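PDB 3M1G: putative glutathione S-transferase from Corynebacterium glutamicum, which probably has glutathione transferase activity, as a member of the ECM4-like glutathione S-transferases. Local coordinates for residues A[29-41]-A[150-164]. Residues are numbered along the deposited sequence; the frame is centred on the assembly and turned at random.
Sequences NYIDDRIVADVPA and VTNDYPSITIDFNLE
The guanidinium of Arg34 carries Val36 CG1 over one face and presents its edge to the carboxylate of Asp160, while the Tyr30 ring takes Asp153 OD1 at its hydroxyl edge. Both pairs fasten an N-terminal extension to the last strand and following helix of the thioredoxin-like domain of a glutathione S-transferase, a worked example of a segment before the thioredoxin-like fold being held largely by polar side chains of that fold. Strand 34-36, paired with strand 53-56, runs nearly parallel to helix 154-163, 3° apart in direction, with the axes 8.8 Å apart at closest.

Arg34 grips Asp160 side-on: Arg34 NE donates to Asp160 OD2 (2.9 Å) at its syn lone pair, and NH2 reaches OD1 from above the carboxylate plane. The bend at chi3 (57°) curls the chain round OD2, which also accepts from a water held by Ile35 N. Four residues on, Glu164 OE2 extends the salt-bridge network, 3.5 Å from Arg34 NH2, its carboxylate steeply turned against the guanidinium.

At the other end, Asn152 reads the backbone of the extension as a strand neighbour would. Its ND2 donates to Asn29 O (2.9 Å) and its OD1 accepts from Ile31 N (2.8 Å), two bonds that hold the side-chain amide against rotation; the backbone N of Asn152 donates to Ile31 O. Tyr30 OH donates to Asp153 OD1 at 2.7 Å from above the carboxylate, the ring and carboxylate planes nearly perpendicular. Asp153 caps the helix, though its OD2 bond from Ser156 N is weak. Between these ends, Ile35 CG1 packs on Val150 CG1 at 3.8 Å. Where the strand finishes, Glu164 OE1 turns its anti lone pair to Ala37 N, an almost straight bond, its N-H...O angle 178°.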
loop_
_atom_site.group_PDB
_atom_site.type_symbol
_atom_site.label_atom_id
_atom_site.label_comp_id
_atom_site.label_asym_id
_atom_site.label_seq_id
_atom_site.Cartn_x
_atom_site.Cartn_y
_atom_site.Cartn_z
ATOM N N ASN A 29 -12.172 25.324 21.432
ATOM C CA ASN A 29 -11.892 25.084 22.887
ATOM C C ASN A 29 -10.443 24.618 23.082
ATOM O O ASN A 29 -10.204 23.617 23.756
ATOM C CB ASN A 29 -12.909 24.080 23.512
ATOM C CG ASN A 29 -13.202 22.859 22.600
ATOM O OD1 ASN A 29 -12.358 21.966 22.426
ATOM N ND2 ASN A 29 -14.416 22.828 22.015
ATOM N N TYR A 30 -9.498 25.338 22.462
ATOM C CA TYR A 30 -8.065 25.200 22.745
ATOM C C TYR A 30 -7.682 25.708 24.177
ATOM O O TYR A 30 -7.853 26.918 24.496
ATOM C CB TYR A 30 -7.277 25.994 21.719
ATOM C CG TYR A 30 -5.792 25.955 21.971
ATOM C CD1 TYR A 30 -5.110 24.737 22.016
ATOM C CD2 TYR A 30 -5.064 27.136 22.178
ATOM C CE1 TYR A 30 -3.746 24.693 22.249
ATOM C CE2 TYR A 30 -3.694 27.107 22.397
ATOM C CZ TYR A 30 -3.043 25.881 22.433
ATOM O OH TYR A 30 -1.687 25.850 22.647
ATOM N N ILE A 31 -7.195 24.796 25.027
ATOM C CA ILE A 31 -6.930 25.095 26.434
ATOM C C ILE A 31 -5.469 24.819 26.735
ATOM O O ILE A 31 -5.023 23.662 26.652
ATOM C CB ILE A 31 -7.810 24.248 27.364
ATOM C CG1 ILE A 31 -9.268 24.273 26.902
ATOM C CG2 ILE A 31 -7.729 24.751 28.805
ATOM C CD1 ILE A 31 -10.217 23.803 27.972
ATOM N N ASP A 32 -4.728 25.875 27.064
ATOM C CA ASP A 32 -3.277 25.794 27.259
ATOM C C ASP A 32 -2.834 26.223 28.650
ATOM O O ASP A 32 -1.755 26.795 28.805
ATOM C CB ASP A 32 -2.508 26.589 26.172
ATOM C CG ASP A 32 -2.845 28.069 26.183
ATOM O OD1 ASP A 32 -3.898 28.444 26.764
ATOM O OD2 ASP A 32 -2.064 28.874 25.621
ATOM N N ASP A 33 -3.641 25.930 29.678
ATOM C CA ASP A 33 -3.136 25.974 31.055
ATOM C C ASP A 33 -2.037 24.931 31.160
ATOM O O ASP A 33 -1.895 24.103 30.271
ATOM C CB ASP A 33 -4.225 25.637 32.091
ATOM C CG ASP A 33 -5.254 26.710 32.244
ATOM O OD1 ASP A 33 -5.120 27.806 31.626
ATOM O OD2 ASP A 33 -6.205 26.480 33.039
ATOM N N ARG A 34 -1.261 24.964 32.247
ATOM C CA ARG A 34 -0.163 24.014 32.441
ATOM C C ARG A 34 -0.181 23.527 33.882
ATOM O O ARG A 34 -0.648 24.252 34.779
ATOM C CB ARG A 34 1.183 24.681 32.118
ATOM C CG ARG A 34 1.369 24.977 30.625
ATOM C CD ARG A 34 2.712 25.725 30.357
ATOM N NE ARG A 34 3.812 24.903 30.875
ATOM C CZ ARG A 34 4.884 25.356 31.536
ATOM N NH1 ARG A 34 5.067 26.639 31.768
ATOM N NH2 ARG A 34 5.792 24.500 31.993
ATOM N N ILE A 35 0.250 22.286 34.078
ATOM C CA ILE A 35 0.439 21.731 35.395
ATOM C C ILE A 35 1.933 21.793 35.715
ATOM O O ILE A 35 2.739 21.239 34.975
ATOM C CB ILE A 35 -0.097 20.283 35.524
ATOM C CG1 ILE A 35 -1.472 20.137 34.863
ATOM C CG2 ILE A 35 -0.226 19.916 37.013
ATOM C CD1 ILE A 35 -2.158 18.770 35.044
ATOM N N VAL A 36 2.290 22.497 36.782
ATOM C CA VAL A 36 3.674 22.818 37.076
ATOM C C VAL A 36 4.095 22.518 38.520
ATOM O O VAL A 36 3.272 22.423 39.434
ATOM C CB VAL A 36 4.002 24.292 36.742
ATOM C CG1 VAL A 36 3.646 24.603 35.276
ATOM C CG2 VAL A 36 3.288 25.260 37.710
ATOM N N ALA A 37 5.404 22.361 38.676
ATOM C CA ALA A 37 6.058 22.086 39.951
ATOM C C ALA A 37 6.038 23.280 40.899
ATOM O O ALA A 37 6.015 23.070 42.113
ATOM C CB ALA A 37 7.517 21.619 39.723
ATOM N N ASP A 38 6.000 24.515 40.401
ATOM C CA ASP A 38 6.091 25.672 41.323
ATOM C C ASP A 38 4.733 26.235 41.771
ATOM O O ASP A 38 4.649 27.344 42.294
ATOM C CB ASP A 38 6.997 26.778 40.766
ATOM C CG ASP A 38 6.521 27.327 39.440
ATOM O OD1 ASP A 38 5.497 26.862 38.936
ATOM O OD2 ASP A 38 7.180 28.225 38.880
ATOM N N VAL A 39 3.666 25.471 41.578
ATOM C CA VAL A 39 2.409 25.771 42.220
ATOM C C VAL A 39 2.166 24.589 43.173
ATOM O O VAL A 39 2.288 23.419 42.792
ATOM C CB VAL A 39 1.252 25.957 41.224
ATOM C CG1 VAL A 39 -0.064 26.085 41.959
ATOM C CG2 VAL A 39 1.504 27.133 40.305
ATOM N N PRO A 40 1.838 24.890 44.425
ATOM C CA PRO A 40 1.826 23.812 45.405
ATOM C C PRO A 40 0.542 22.992 45.457
ATOM O O PRO A 40 -0.538 23.454 45.112
ATOM C CB PRO A 40 2.070 24.532 46.722
ATOM C CG PRO A 40 1.630 25.945 46.491
ATOM C CD PRO A 40 1.914 26.219 45.042
ATOM N N ALA A 41 0.671 21.791 45.979
ATOM C CA ALA A 41 -0.392 20.799 45.954
ATOM C C ALA A 41 -1.600 21.308 46.722
ATOM O O ALA A 41 -1.457 21.888 47.798
ATOM C CB ALA A 41 0.126 19.486 46.546
ATOM N N VAL A 150 -8.098 20.778 32.046
ATOM C CA VAL A 150 -6.931 21.578 32.411
ATOM C C VAL A 150 -6.152 21.997 31.184
ATOM O O VAL A 150 -5.858 23.189 31.004
ATOM C CB VAL A 150 -6.041 20.796 33.398
ATOM C CG1 VAL A 150 -4.782 21.587 33.718
ATOM C CG2 VAL A 150 -6.872 20.453 34.656
ATOM N N THR A 151 -5.844 21.044 30.310
ATOM C CA THR A 151 -5.141 21.369 29.089
ATOM C C THR A 151 -5.374 20.341 27.982
ATOM O O THR A 151 -5.483 19.146 28.247
ATOM C CB THR A 151 -3.592 21.455 29.303
ATOM O OG1 THR A 151 -2.921 21.431 28.030
ATOM C CG2 THR A 151 -3.103 20.309 30.163
ATOM N N ASN A 152 -5.416 20.825 26.747
ATOM C CA ASN A 152 -5.365 19.965 25.562
ATOM C C ASN A 152 -4.237 20.379 24.623
ATOM O O ASN A 152 -4.246 20.066 23.437
ATOM C CB ASN A 152 -6.717 19.911 24.802
ATOM C CG ASN A 152 -7.272 21.259 24.486
ATOM O OD1 ASN A 152 -6.535 22.209 24.242
ATOM N ND2 ASN A 152 -8.614 21.369 24.500
ATOM N N ASP A 153 -3.251 21.081 25.158
ATOM C CA ASP A 153 -2.114 21.469 24.375
ATOM C C ASP A 153 -1.067 20.336 24.412
ATOM O O ASP A 153 -0.179 20.291 25.300
ATOM C CB ASP A 153 -1.555 22.773 24.904
ATOM C CG ASP A 153 -0.376 23.250 24.084
ATOM O OD1 ASP A 153 -0.557 23.438 22.887
ATOM O OD2 ASP A 153 0.713 23.401 24.639
ATOM N N TYR A 154 -1.185 19.419 23.459
ATOM C CA TYR A 154 -0.459 18.138 23.538
ATOM C C TYR A 154 1.086 18.280 23.515
ATOM O O TYR A 154 1.756 17.515 24.222
ATOM C CB TYR A 154 -0.995 17.071 22.527
ATOM C CG TYR A 154 -0.922 17.528 21.113
ATOM C CD1 TYR A 154 0.254 17.384 20.392
ATOM C CD2 TYR A 154 -1.985 18.182 20.518
ATOM C CE1 TYR A 154 0.371 17.879 19.120
ATOM C CE2 TYR A 154 -1.889 18.692 19.219
ATOM C CZ TYR A 154 -0.691 18.528 18.533
ATOM O OH TYR A 154 -0.550 18.975 17.264
ATOM N N PRO A 155 1.653 19.284 22.796
ATOM C CA PRO A 155 3.125 19.470 22.924
ATOM C C PRO A 155 3.597 19.828 24.358
ATOM O O PRO A 155 4.598 19.277 24.814
ATOM C CB PRO A 155 3.443 20.616 21.962
ATOM C CG PRO A 155 2.217 20.633 20.963
ATOM C CD PRO A 155 1.058 20.248 21.831
ATOM N N SER A 156 2.884 20.691 25.073
ATOM C CA SER A 156 3.302 21.002 26.412
ATOM C C SER A 156 2.989 19.887 27.400
ATOM O O SER A 156 3.682 19.757 28.420
ATOM C CB SER A 156 2.763 22.372 26.891
ATOM O OG SER A 156 1.391 22.313 27.092
ATOM N N ILE A 157 2.036 19.014 27.083
ATOM C CA ILE A 157 1.730 17.919 27.979
ATOM C C ILE A 157 2.945 17.026 28.170
ATOM O O ILE A 157 3.314 16.743 29.292
ATOM C CB ILE A 157 0.466 17.109 27.555
ATOM C CG1 ILE A 157 -0.775 17.964 27.787
ATOM C CG2 ILE A 157 0.333 15.781 28.361
ATOM C CD1 ILE A 157 -2.097 17.357 27.268
ATOM N N THR A 158 3.595 16.602 27.092
ATOM C CA THR A 158 4.710 15.671 27.209
ATOM C C THR A 158 5.964 16.378 27.731
ATOM O O THR A 158 6.704 15.807 28.537
ATOM C CB THR A 158 5.006 14.912 25.865
ATOM O OG1 THR A 158 5.125 15.867 24.799
ATOM C CG2 THR A 158 3.849 13.907 25.527
ATOM N N ILE A 159 6.183 17.629 27.339
ATOM C CA ILE A 159 7.314 18.364 27.885
ATOM C C ILE A 159 7.128 18.492 29.390
ATOM O O ILE A 159 8.033 18.221 30.178
ATOM C CB ILE A 159 7.488 19.758 27.222
ATOM C CG1 ILE A 159 7.847 19.630 25.756
ATOM C CG2 ILE A 159 8.562 20.562 27.896
ATOM C CD1 ILE A 159 9.033 18.676 25.490
ATOM N N ASP A 160 5.929 18.857 29.809
ATOM C CA ASP A 160 5.667 19.018 31.249
ATOM C C ASP A 160 5.705 17.690 32.015
ATOM O O ASP A 160 6.200 17.652 33.150
ATOM C CB ASP A 160 4.376 19.791 31.481
ATOM C CG ASP A 160 4.502 21.281 31.070
ATOM O OD1 ASP A 160 5.648 21.770 30.799
ATOM O OD2 ASP A 160 3.462 21.990 31.077
ATOM N N PHE A 161 5.233 16.597 31.411
ATOM C CA PHE A 161 5.415 15.266 32.060
ATOM C C PHE A 161 6.908 15.033 32.395
ATOM O O PHE A 161 7.233 14.519 33.466
ATOM C CB PHE A 161 4.926 14.086 31.202
ATOM C CG PHE A 161 3.445 13.857 31.170
ATOM C CD1 PHE A 161 2.538 14.542 31.999
ATOM C CD2 PHE A 161 2.935 12.934 30.261
ATOM C CE1 PHE A 161 1.200 14.283 31.940
ATOM C CE2 PHE A 161 1.610 12.648 30.213
ATOM C CZ PHE A 161 0.713 13.314 31.053
ATOM N N ASN A 162 7.798 15.354 31.459
ATOM C CA ASN A 162 9.233 15.224 31.647
ATOM C C ASN A 162 9.839 16.175 32.668
ATOM O O ASN A 162 10.652 15.752 33.472
ATOM C CB ASN A 162 9.973 15.406 30.313
ATOM C CG ASN A 162 9.877 14.155 29.434
ATOM O OD1 ASN A 162 10.439 13.108 29.796
ATOM N ND2 ASN A 162 9.121 14.233 28.327
ATOM N N LEU A 163 9.475 17.458 32.632
ATOM C CA LEU A 163 10.192 18.458 33.432
ATOM C C LEU A 163 9.439 18.837 34.701
ATOM O O LEU A 163 10.056 19.069 35.706
ATOM C CB LEU A 163 10.464 19.721 32.608
ATOM C CG LEU A 163 11.241 19.548 31.295
ATOM C CD1 LEU A 163 11.614 20.951 30.726
ATOM C CD2 LEU A 163 12.459 18.640 31.494
ATOM N N GLU A 164 8.115 18.905 34.669
ATOM C CA GLU A 164 7.367 19.411 35.847
ATOM C C GLU A 164 7.041 18.294 36.831
ATOM O O GLU A 164 6.927 18.538 38.040
ATOM C CB GLU A 164 6.067 20.065 35.410
ATOM C CG GLU A 164 6.250 21.299 34.505
ATOM C CD GLU A 164 7.160 22.357 35.102
ATOM O OE1 GLU A 164 7.113 22.632 36.346
ATOM O OE2 GLU A 164 7.922 22.930 34.301
HETATM O O HOH W 1 0.880 25.406 27.116
HETATM O O HOH W 2 0.017 21.563 29.231
HETATM O O HOH W 3 1.080 20.868 31.650
HETATM O O HOH W 4 7.498 24.865 37.697
#